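Local structure of GTPase activator-like protein (Chaetomium thermophilum, 6SSH) at residues F103-N109 with N125-I131; P114-D118 with V160-P164; H77-P83 with K95-I99. The protein is the Rap/Ran-GAP domain of a TSC2 (tuberin) family protein and probably stimulates GTP hydrolysis by a small G protein. All blocks are in the same frame, centred on the assembly; numbering follows the deposited sequence.

Interaction 1 of 3, residues F103-N109 with N125-I131; sequences FVNIVWN and NYVYIVI
Phe103 and Tyr126, at the mouth of two neighbouring parallel strands in the mixed sheet of the Rap/Ran-GAP domain, lie side by side with their rings almost parallel, planes 8° apart, but slid so that only the rims overlap: Tyr126 CE2 sits over a face of the Phe103 ring, 3.4 Å from Phe103 CD1. On both residues CG is anti to the carbonyl carbon, which sends the two rings the same way. On the strands themselves Trp108 takes Ile131 over one face, a CH-pi contact with Ile131 CG2 3.9 Å from the centroid of the six-membered ring; Ile131 CD1 goes on to Ile106 CG2. The Tyr128 ring meets Asn105 CB and Val107 CG2 obliquely. The axes of the two short segments are 23° apart. Val104, Ile106 and Trp108 share one face with Val127, Ile129 and Ile131, and helix 183-201 covers part of it through Val104 and Ile106. Between the backbones runs a parallel ladder in which Asn105, Val107 and Asn109 bond alternately to Val127, Ile129 and Ile131; its straightest bond is Ile131 N to Val107 O, 2.8 Å. At the start of the ladder Phe103 O receives both Tyr126 N and Val127 N. From within the ladder Tyr128 reaches back, its OH donating to a lone pair of Asn125 OD1 at 2.6 Å, which fixes that amide's rotation. Ile99 O takes a hydrogen bond from Asn125 ND2 and, at longer range, one from Asn105 ND2. A water accepts from Asn105 ND2 (2.9 Å) and donates to Phe103 O and Val127 O.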
loop_
_atom_site.group_PDB
_atom_site.type_symbol
_atom_site.label_atom_id
_atom_site.label_comp_id
_atom_site.label_asym_id
_atom_site.label_seq_id
_atom_site.Cartn_x
_atom_site.Cartn_y
_atom_site.Cartn_z
ATOM N N PHE A 103 9.625 4.250 0.617
ATOM C CA PHE A 103 9.742 5.050 -0.603
ATOM C C PHE A 103 8.455 4.933 -1.424
ATOM O O PHE A 103 8.053 5.891 -2.092
ATOM C CB PHE A 103 10.964 4.608 -1.421
ATOM C CG PHE A 103 12.310 4.893 -0.768
ATOM C CD1 PHE A 103 12.527 6.028 -0.007
ATOM C CD2 PHE A 103 13.371 3.994 -0.963
ATOM C CE1 PHE A 103 13.816 6.271 0.568
ATOM C CE2 PHE A 103 14.646 4.243 -0.452
ATOM C CZ PHE A 103 14.853 5.364 0.346
ATOM N N VAL A 104 7.883 3.752 -1.481
ATOM C CA VAL A 104 6.731 3.410 -2.304
ATOM C C VAL A 104 5.564 3.017 -1.416
ATOM O O VAL A 104 5.735 2.193 -0.513
ATOM C CB VAL A 104 7.078 2.226 -3.234
ATOM C CG1 VAL A 104 5.913 1.900 -4.115
ATOM C CG2 VAL A 104 8.341 2.570 -4.052
ATOM N N ASN A 105 4.378 3.581 -1.704
ATOM C CA ASN A 105 3.132 3.254 -1.032
ATOM C C ASN A 105 2.025 3.047 -2.025
ATOM O O ASN A 105 1.893 3.852 -2.950
ATOM C CB ASN A 105 2.737 4.372 -0.008
ATOM C CG ASN A 105 3.606 4.374 1.207
ATOM O OD1 ASN A 105 3.459 3.519 2.065
ATOM N ND2 ASN A 105 4.502 5.270 1.286
ATOM N N ILE A 106 1.270 2.023 -1.824
ATOM C CA ILE A 106 0.045 1.710 -2.556
ATOM C C ILE A 106 -1.103 2.331 -1.819
ATOM O O ILE A 106 -1.215 2.135 -0.559
ATOM C CB ILE A 106 -0.133 0.202 -2.687
ATOM C CG1 ILE A 106 1.032 -0.390 -3.464
ATOM C CG2 ILE A 106 -1.492 -0.154 -3.302
ATOM C CD1 ILE A 106 1.175 -1.891 -3.301
ATOM N N VAL A 107 -1.986 3.072 -2.477
ATOM C CA VAL A 107 -3.112 3.732 -1.872
ATOM C C VAL A 107 -4.401 3.222 -2.475
ATOM O O VAL A 107 -4.555 3.293 -3.722
ATOM C CB VAL A 107 -3.023 5.253 -2.100
ATOM C CG1 VAL A 107 -4.230 5.988 -1.519
ATOM C CG2 VAL A 107 -1.761 5.816 -1.468
ATOM N N TRP A 108 -5.289 2.641 -1.718
ATOM C CA TRP A 108 -6.612 2.236 -2.188
ATOM C C TRP A 108 -7.543 3.389 -1.866
ATOM O O TRP A 108 -7.938 3.598 -0.715
ATOM C CB TRP A 108 -7.041 0.925 -1.544
ATOM C CG TRP A 108 -8.335 0.431 -2.162
ATOM C CD1 TRP A 108 -9.569 0.968 -2.054
ATOM C CD2 TRP A 108 -8.466 -0.701 -3.069
ATOM N NE1 TRP A 108 -10.489 0.245 -2.811
ATOM C CE2 TRP A 108 -9.817 -0.800 -3.411
ATOM C CE3 TRP A 108 -7.583 -1.645 -3.547
ATOM C CZ2 TRP A 108 -10.305 -1.802 -4.276
ATOM C CZ3 TRP A 108 -8.045 -2.645 -4.394
ATOM C CH2 TRP A 108 -9.400 -2.705 -4.752
ATOM N N ASN A 109 -7.825 4.216 -2.870
ATOM C CA ASN A 109 -8.560 5.444 -2.673
ATOM C C ASN A 109 -10.062 5.245 -2.826
ATOM O O ASN A 109 -10.618 5.384 -3.925
ATOM C CB ASN A 109 -8.059 6.510 -3.620
ATOM C CG ASN A 109 -8.806 7.819 -3.421
ATOM O OD1 ASN A 109 -9.356 8.079 -2.362
ATOM N ND2 ASN A 109 -8.833 8.646 -4.483
ATOM N N ASN A 125 8.724 9.693 0.965
ATOM C CA ASN A 125 7.717 9.116 0.099
ATOM C C ASN A 125 7.941 9.629 -1.309
ATOM O O ASN A 125 7.738 10.802 -1.593
ATOM C CB ASN A 125 6.307 9.441 0.514
ATOM C CG ASN A 125 5.789 8.642 1.736
ATOM O OD1 ASN A 125 4.603 8.761 2.031
ATOM N ND2 ASN A 125 6.597 7.835 2.367
ATOM N N TYR A 126 8.416 8.776 -2.187
ATOM C CA TYR A 126 8.734 9.175 -3.542
ATOM C C TYR A 126 7.615 8.847 -4.505
ATOM O O TYR A 126 7.466 9.605 -5.463
ATOM C CB TYR A 126 9.968 8.428 -4.034
ATOM C CG TYR A 126 11.225 8.677 -3.236
ATOM C CD1 TYR A 126 11.385 9.806 -2.454
ATOM C CD2 TYR A 126 12.281 7.789 -3.326
ATOM C CE1 TYR A 126 12.579 10.000 -1.740
ATOM C CE2 TYR A 126 13.453 7.958 -2.592
ATOM C CZ TYR A 126 13.591 9.060 -1.815
ATOM O OH TYR A 126 14.785 9.240 -1.117
ATOM N N VAL A 127 6.885 7.763 -4.317
ATOM C CA VAL A 127 5.905 7.240 -5.271
ATOM C C VAL A 127 4.680 6.757 -4.550
ATOM O O VAL A 127 4.820 6.011 -3.548
ATOM C CB VAL A 127 6.497 5.995 -6.045
ATOM C CG1 VAL A 127 5.459 5.437 -7.052
ATOM C CG2 VAL A 127 7.794 6.375 -6.785
ATOM N N TYR A 128 3.503 7.110 -5.061
ATOM C CA TYR A 128 2.226 6.533 -4.662
ATOM C C TYR A 128 1.625 5.829 -5.883
ATOM O O TYR A 128 1.551 6.398 -6.990
ATOM C CB TYR A 128 1.236 7.586 -4.150
ATOM C CG TYR A 128 1.725 8.294 -2.906
ATOM C CD1 TYR A 128 2.195 9.595 -2.983
ATOM C CD2 TYR A 128 1.791 7.612 -1.685
ATOM C CE1 TYR A 128 2.644 10.259 -1.895
ATOM C CE2 TYR A 128 2.265 8.278 -0.569
ATOM C CZ TYR A 128 2.707 9.561 -0.700
ATOM O OH TYR A 128 3.210 10.291 0.406
ATOM N N ILE A 129 1.218 4.594 -5.709
ATOM C CA ILE A 129 0.477 3.799 -6.694
ATOM C C ILE A 129 -0.957 3.860 -6.284
ATOM O O ILE A 129 -1.323 3.264 -5.243
ATOM C CB ILE A 129 0.972 2.376 -6.788
ATOM C CG1 ILE A 129 2.421 2.347 -7.236
ATOM C CG2 ILE A 129 0.094 1.545 -7.733
ATOM C CD1 ILE A 129 3.135 1.103 -6.939
ATOM N N VAL A 130 -1.781 4.665 -6.936
ATOM C CA VAL A 130 -3.127 4.995 -6.477
ATOM C C VAL A 130 -4.164 4.164 -7.216
ATOM O O VAL A 130 -4.224 4.207 -8.467
ATOM C CB VAL A 130 -3.423 6.459 -6.624
ATOM C CG1 VAL A 130 -4.747 6.754 -6.044
ATOM C CG2 VAL A 130 -2.334 7.324 -5.997
ATOM N N ILE A 131 -4.965 3.395 -6.519
ATOM C CA ILE A 131 -6.020 2.510 -7.028
ATOM C C ILE A 131 -7.329 3.197 -6.728
ATOM O O ILE A 131 -7.626 3.447 -5.567
ATOM C CB ILE A 131 -6.005 1.140 -6.351
ATOM C CG1 ILE A 131 -4.690 0.431 -6.608
ATOM C CG2 ILE A 131 -7.215 0.302 -6.784
ATOM C CD1 ILE A 131 -4.385 -0.756 -5.685
HETATM O O HOH W 1 5.492 6.833 -0.952
#

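Interaction 2 of 3, residues P114-D118 with V160-P164; sequences PFRFD and VMSQP. With EDO (1,2-ethanediol), chain D.
Met161 is gripped by two phenylalanines of the 114-118 loop, and no hydrogen bond crosses the contact. Its sulfur comes to the Phe115 ring at the edge, close to the ring plane, with Met161 SD 3.8 Å from Phe115 CD2: a Met-aromatic contact made on the rim and not over the face. A bend at the last torsion (chi3 51°) then swings the methyl onto Phe117, where Met161 CE reaches Phe117 CB at 3.5 Å. At the far end of the Phe117 side chain, CZ lies 3.5 Å from Gln163 N, and the amide of Gln163 stands nearly upright to the ring, planes 81° apart, with CD at its edge. Asn125 O takes the Gln163 NE2 hydrogen bond. The other side of the loop is loose. Arg116 sets off away from 160-164 on the exposed side, with Pro114 CB over its guanidinium, while its backbone N donates to a 1,2-ethanediol, probably from the crystallisation liquor, 2.9 Å from Arg116 N to O2. The loop, which joins strands 104-109 and 127-134, lies over strand 127-134: Phe115 and Phe117 both meet Tyr128, Phe115 also touches Val130, and from strand 155-162 Met161 bonds through its backbone to Tyr128.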
loop_
_atom_site.group_PDB
_atom_site.type_symbol
_atom_site.label_atom_id
_atom_site.label_comp_id
_atom_site.label_asym_id
_atom_site.label_seq_id
_atom_site.Cartn_x
_atom_site.Cartn_y
_atom_site.Cartn_z
ATOM N N PRO A 114 -10.260 13.158 -5.375
ATOM C CA PRO A 114 -8.958 12.903 -5.985
ATOM C C PRO A 114 -7.900 12.775 -4.900
ATOM O O PRO A 114 -7.900 13.507 -3.901
ATOM C CB PRO A 114 -8.705 14.168 -6.817
ATOM C CG PRO A 114 -10.033 14.707 -7.058
ATOM C CD PRO A 114 -10.827 14.451 -5.816
ATOM N N PHE A 115 -6.989 11.832 -5.101
ATOM C CA PHE A 115 -5.931 11.669 -4.102
ATOM C C PHE A 115 -4.954 12.824 -4.137
ATOM O O PHE A 115 -4.451 13.168 -5.225
ATOM C CB PHE A 115 -5.162 10.369 -4.354
ATOM C CG PHE A 115 -4.026 10.171 -3.384
ATOM C CD1 PHE A 115 -4.257 9.907 -2.036
ATOM C CD2 PHE A 115 -2.712 10.307 -3.786
ATOM C CE1 PHE A 115 -3.209 9.778 -1.131
ATOM C CE2 PHE A 115 -1.688 10.163 -2.869
ATOM C CZ PHE A 115 -1.941 9.913 -1.561
ATOM N N ARG A 116 -4.690 13.434 -2.998
ATOM C CA ARG A 116 -3.762 14.558 -2.919
ATOM C C ARG A 116 -2.363 14.039 -2.619
ATOM O O ARG A 116 -2.164 13.253 -1.659
ATOM C CB ARG A 116 -4.178 15.542 -1.823
ATOM C CG ARG A 116 -5.560 16.107 -2.038
ATOM C CD ARG A 116 -5.706 16.649 -3.438
ATOM N NE ARG A 116 -7.023 17.192 -3.718
ATOM C CZ ARG A 116 -7.373 17.678 -4.904
ATOM N NH1 ARG A 116 -6.495 17.673 -5.894
ATOM N NH2 ARG A 116 -8.592 18.171 -5.093
ATOM N N PHE A 117 -1.380 14.513 -3.361
ATOM C CA PHE A 117 -0.024 13.996 -3.243
ATOM C C PHE A 117 0.575 14.274 -1.869
ATOM O O PHE A 117 1.408 13.498 -1.398
ATOM C CB PHE A 117 0.855 14.620 -4.353
ATOM C CG PHE A 117 2.223 14.035 -4.415
ATOM C CD1 PHE A 117 2.428 12.759 -4.917
ATOM C CD2 PHE A 117 3.316 14.772 -4.008
ATOM C CE1 PHE A 117 3.696 12.202 -4.971
ATOM C CE2 PHE A 117 4.602 14.230 -4.066
ATOM C CZ PHE A 117 4.785 12.939 -4.539
ATOM N N ASP A 118 0.110 15.319 -1.189
ATOM C CA ASP A 118 0.645 15.722 0.093
ATOM C C ASP A 118 -0.138 15.156 1.293
ATOM O O ASP A 118 0.028 15.609 2.416
ATOM C CB ASP A 118 0.747 17.254 0.182
ATOM C CG ASP A 118 -0.590 17.934 0.136
ATOM O OD1 ASP A 118 -1.610 17.283 -0.142
ATOM O OD2 ASP A 118 -0.633 19.165 0.356
ATOM N N VAL A 160 0.080 6.341 -11.177
ATOM C CA VAL A 160 1.290 6.510 -10.392
ATOM C C VAL A 160 1.480 8.000 -10.214
ATOM O O VAL A 160 1.390 8.796 -11.207
ATOM C CB VAL A 160 2.492 5.830 -11.041
ATOM C CG1 VAL A 160 3.816 6.097 -10.291
ATOM C CG2 VAL A 160 2.260 4.391 -11.215
ATOM N N MET A 161 1.747 8.428 -8.981
ATOM C CA MET A 161 2.014 9.826 -8.651
ATOM C C MET A 161 3.351 9.882 -7.977
ATOM O O MET A 161 3.564 9.161 -7.018
ATOM C CB MET A 161 0.955 10.417 -7.735
ATOM C CG MET A 161 -0.397 10.488 -8.362
ATOM S SD MET A 161 -1.620 11.183 -7.271
ATOM C CE MET A 161 -0.887 12.699 -6.705
ATOM N N SER A 162 4.291 10.655 -8.474
ATOM C CA SER A 162 5.634 10.659 -7.888
ATOM C C SER A 162 6.187 12.046 -7.751
ATOM O O SER A 162 5.678 13.019 -8.366
ATOM C CB SER A 162 6.589 9.818 -8.724
ATOM O OG SER A 162 6.716 10.349 -10.043
ATOM N N GLN A 163 7.244 12.172 -6.952
ATOM C CA GLN A 163 7.915 13.468 -6.815
ATOM C C GLN A 163 8.338 14.040 -8.167
ATOM O O GLN A 163 8.604 13.312 -9.124
ATOM C CB GLN A 163 9.179 13.296 -5.989
ATOM C CG GLN A 163 8.965 12.834 -4.608
ATOM C CD GLN A 163 8.427 13.885 -3.752
ATOM O OE1 GLN A 163 8.362 15.045 -4.143
ATOM N NE2 GLN A 163 8.058 13.512 -2.531
ATOM N N PRO A 164 8.483 15.371 -8.276
ATOM C CA PRO A 164 8.998 15.929 -9.527
ATOM C C PRO A 164 10.407 15.424 -9.844
ATOM O O PRO A 164 11.213 15.346 -8.916
ATOM C CB PRO A 164 9.051 17.433 -9.254
ATOM C CG PRO A 164 8.072 17.644 -8.131
ATOM C CD PRO A 164 8.070 16.395 -7.310
HETATM C C1 EDO D . -8.304 11.946 -0.475
HETATM O O1 EDO D . -9.276 12.812 0.092
HETATM C C2 EDO D . -7.033 12.190 0.294
HETATM O O2 EDO D . -5.959 12.356 -0.602
#

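Interaction 3 of 3, residues H77-P83 with K95-I99; sequences HVTTQMP and KKRHI. With EDO (1,2-ethanediol), chain E; EDO (1,2-ethanediol), chain B.
Met82 and Lys95 slide past each other in opposite directions, the methionine thioether alongside the lysine's methylenes with Met82 SD 3.7 Å from Lys95 CG. Lys95 is fully extended beyond CG, and this carries its ammonium across to the turn after strand 73-78, where NZ donates to Thr79 O at 3.0 Å and to Met82 O at 2.9 Å. Both bonds arrive from above the carbonyl planes, and at Thr79 O the turn's own Met82 N comes in from the opposite face. The two histidine side chains cross at about a right angle, their ring planes oblique at 45°: His98 lays its CB over a face of the His77 ring, 4.0 Å from the centroid, in a CH-pi contact. Met82 CE reaches the His98 ring at CD2, 3.6 Å away, while Ile99 CG2 crosses Thr79 CG2 at 3.8 Å. This docks helix 93-99, whose end opens the KRHIGND sequence typical of Rap-GAPs, against a strand end and a 3-10 turn. Beyond the contact, His77 bonds to Asp102 and Gln51 O, and His98 to Asp60. Leu21 O and Thr84 OG1 join Thr79 O and Met82 O in sharing the three hydrogens of NZ, so dipoles of neutral oxygens probably offset the buried charge.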
loop_
_atom_site.group_PDB
_atom_site.type_symbol
_atom_site.label_atom_id
_atom_site.label_comp_id
_atom_site.label_asym_id
_atom_site.label_seq_id
_atom_site.Cartn_x
_atom_site.Cartn_y
_atom_site.Cartn_z
ATOM N N HIS A 77 3.428 -3.137 4.287
ATOM C CA HIS A 77 3.095 -2.451 5.541
ATOM C C HIS A 77 1.680 -1.974 5.398
ATOM O O HIS A 77 1.433 -0.916 4.811
ATOM C CB HIS A 77 4.007 -1.287 5.830
ATOM C CG HIS A 77 5.430 -1.645 6.049
ATOM N ND1 HIS A 77 6.450 -0.750 5.801
ATOM C CD2 HIS A 77 6.002 -2.729 6.640
ATOM C CE1 HIS A 77 7.598 -1.283 6.200
ATOM N NE2 HIS A 77 7.351 -2.491 6.724
ATOM N N VAL A 78 0.725 -2.764 5.842
ATOM C CA VAL A 78 -0.696 -2.583 5.533
ATOM C C VAL A 78 -1.336 -1.871 6.743
ATOM O O VAL A 78 -1.499 -2.480 7.792
ATOM C CB VAL A 78 -1.401 -3.888 5.260
ATOM C CG1 VAL A 78 -2.832 -3.631 4.843
ATOM C CG2 VAL A 78 -0.626 -4.685 4.149
ATOM N N THR A 79 -1.682 -0.618 6.609
ATOM C CA THR A 79 -2.119 0.154 7.786
ATOM C C THR A 79 -3.373 -0.449 8.379
ATOM O O THR A 79 -3.505 -0.421 9.594
ATOM C CB THR A 79 -2.207 1.644 7.485
ATOM O OG1 THR A 79 -3.102 1.860 6.387
ATOM C CG2 THR A 79 -0.833 2.208 7.171
ATOM N N THR A 80 -4.282 -1.036 7.611
ATOM C CA THR A 80 -5.483 -1.638 8.151
ATOM C C THR A 80 -5.158 -2.941 8.947
ATOM O O THR A 80 -6.007 -3.390 9.719
ATOM C CB THR A 80 -6.546 -1.945 7.122
ATOM O OG1 THR A 80 -5.974 -2.789 6.088
ATOM C CG2 THR A 80 -7.111 -0.659 6.470
ATOM N N GLN A 81 -3.971 -3.534 8.742
ATOM C CA GLN A 81 -3.534 -4.713 9.550
ATOM C C GLN A 81 -3.007 -4.306 10.919
ATOM O O GLN A 81 -2.745 -5.170 11.768
ATOM C CB GLN A 81 -2.461 -5.519 8.790
ATOM C CG GLN A 81 -2.974 -6.262 7.575
ATOM C CD GLN A 81 -3.964 -7.370 7.856
ATOM O OE1 GLN A 81 -5.002 -7.450 7.278
ATOM N NE2 GLN A 81 -3.631 -8.255 8.802
ATOM N N MET A 82 -2.711 -3.028 11.096
ATOM C CA MET A 82 -2.054 -2.515 12.295
ATOM C C MET A 82 -3.103 -2.045 13.277
ATOM O O MET A 82 -4.070 -1.409 12.886
ATOM C CB MET A 82 -1.113 -1.374 11.939
ATOM C CG MET A 82 -0.037 -1.756 10.916
ATOM S SD MET A 82 0.830 -0.286 10.374
ATOM C CE MET A 82 1.843 -0.968 9.012
ATOM N N PRO A 83 -2.918 -2.328 14.581
ATOM C CA PRO A 83 -3.941 -1.925 15.560
ATOM C C PRO A 83 -4.016 -0.409 15.703
ATOM O O PRO A 83 -3.041 0.306 15.578
ATOM C CB PRO A 83 -3.462 -2.572 16.875
ATOM C CG PRO A 83 -2.089 -2.944 16.646
ATOM C CD PRO A 83 -1.770 -3.041 15.200
ATOM N N LYS A 95 1.836 3.555 13.075
ATOM C CA LYS A 95 1.608 3.211 11.656
ATOM C C LYS A 95 2.404 4.136 10.763
ATOM O O LYS A 95 2.999 3.666 9.773
ATOM C CB LYS A 95 0.148 3.332 11.306
ATOM C CG LYS A 95 -0.766 2.507 12.217
ATOM C CD LYS A 95 -2.133 2.282 11.588
ATOM C CE LYS A 95 -3.178 1.734 12.575
ATOM N NZ LYS A 95 -4.423 1.297 11.902
ATOM N N LYS A 96 2.461 5.418 11.052
ATOM C CA LYS A 96 3.185 6.398 10.232
ATOM C C LYS A 96 4.632 6.051 10.118
ATOM O O LYS A 96 5.282 6.332 9.078
ATOM C CB LYS A 96 2.968 7.833 10.731
ATOM C CG LYS A 96 3.572 8.954 9.977
ATOM C CD LYS A 96 3.106 9.040 8.529
ATOM C CE LYS A 96 3.836 10.080 7.692
ATOM N NZ LYS A 96 3.535 11.456 8.099
ATOM N N ARG A 97 5.223 5.457 11.162
ATOM C CA ARG A 97 6.656 5.177 11.132
ATOM C C ARG A 97 6.980 4.193 10.015
ATOM O O ARG A 97 8.138 4.228 9.522
ATOM C CB ARG A 97 7.189 4.666 12.473
ATOM C CG ARG A 97 6.894 3.171 12.740
ATOM C CD ARG A 97 7.398 2.801 14.149
ATOM N NE ARG A 97 7.714 1.383 14.271
ATOM C CZ ARG A 97 6.849 0.458 14.589
ATOM N NH1 ARG A 97 7.264 -0.772 14.693
ATOM N NH2 ARG A 97 5.561 0.692 14.743
ATOM N N HIS A 98 6.040 3.359 9.636
ATOM C CA HIS A 98 6.278 2.447 8.509
ATOM C C HIS A 98 6.078 3.161 7.189
ATOM O O HIS A 98 7.018 3.284 6.410
ATOM C CB HIS A 98 5.390 1.225 8.596
ATOM C CG HIS A 98 5.559 0.468 9.852
ATOM N ND1 HIS A 98 6.736 -0.183 10.133
ATOM C CD2 HIS A 98 4.704 0.207 10.848
ATOM C CE1 HIS A 98 6.595 -0.771 11.330
ATOM N NE2 HIS A 98 5.386 -0.532 11.781
ATOM N N ILE A 99 4.881 3.677 6.950
ATOM C CA ILE A 99 4.610 4.251 5.620
ATOM C C ILE A 99 5.396 5.528 5.397
ATOM O O ILE A 99 5.798 5.769 4.240
ATOM C CB ILE A 99 3.101 4.378 5.339
ATOM C CG1 ILE A 99 2.520 5.387 6.298
ATOM C CG2 ILE A 99 2.428 2.964 5.378
ATOM C CD1 ILE A 99 2.094 6.602 5.633
HETATM C C1 EDO E . -7.077 -10.488 7.696
HETATM O O1 EDO E . -6.532 -9.515 6.762
HETATM C C2 EDO E . -6.114 -11.180 8.686
HETATM O O2 EDO E . -5.455 -10.277 9.590
HETATM C C1 EDO B . -4.523 -7.672 13.511
HETATM O O1 EDO B . -3.741 -8.226 14.603
HETATM C C2 EDO B . -4.111 -8.273 12.174
HETATM O O2 EDO B . -2.776 -7.951 11.838
#

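Overall arrangement
All three contacts fall within the Rap/Ran-GAP domain and reach one mixed sheet. Interaction 3 comes first along the chain and closes before the others begin; strand 104-109, the first strand of interaction 1, follows helix 93-99 after a short loop. Interactions 1 and 2 alternate their segments, the 114-118 loop falling between the two strands of interaction 1, and their centres lie about 8 Å apart. Strands 127-134 and 155-162 are neighbours in the sheet. Interaction 3 is about 13 Å from interaction 1, centre to centre, touching it through Ile99 O, and about 19 Å from interaction 2. Interaction 1 is thus the middle member, linking helix 93-99 and the 114-118 loop, which lie along the same face of the sheet.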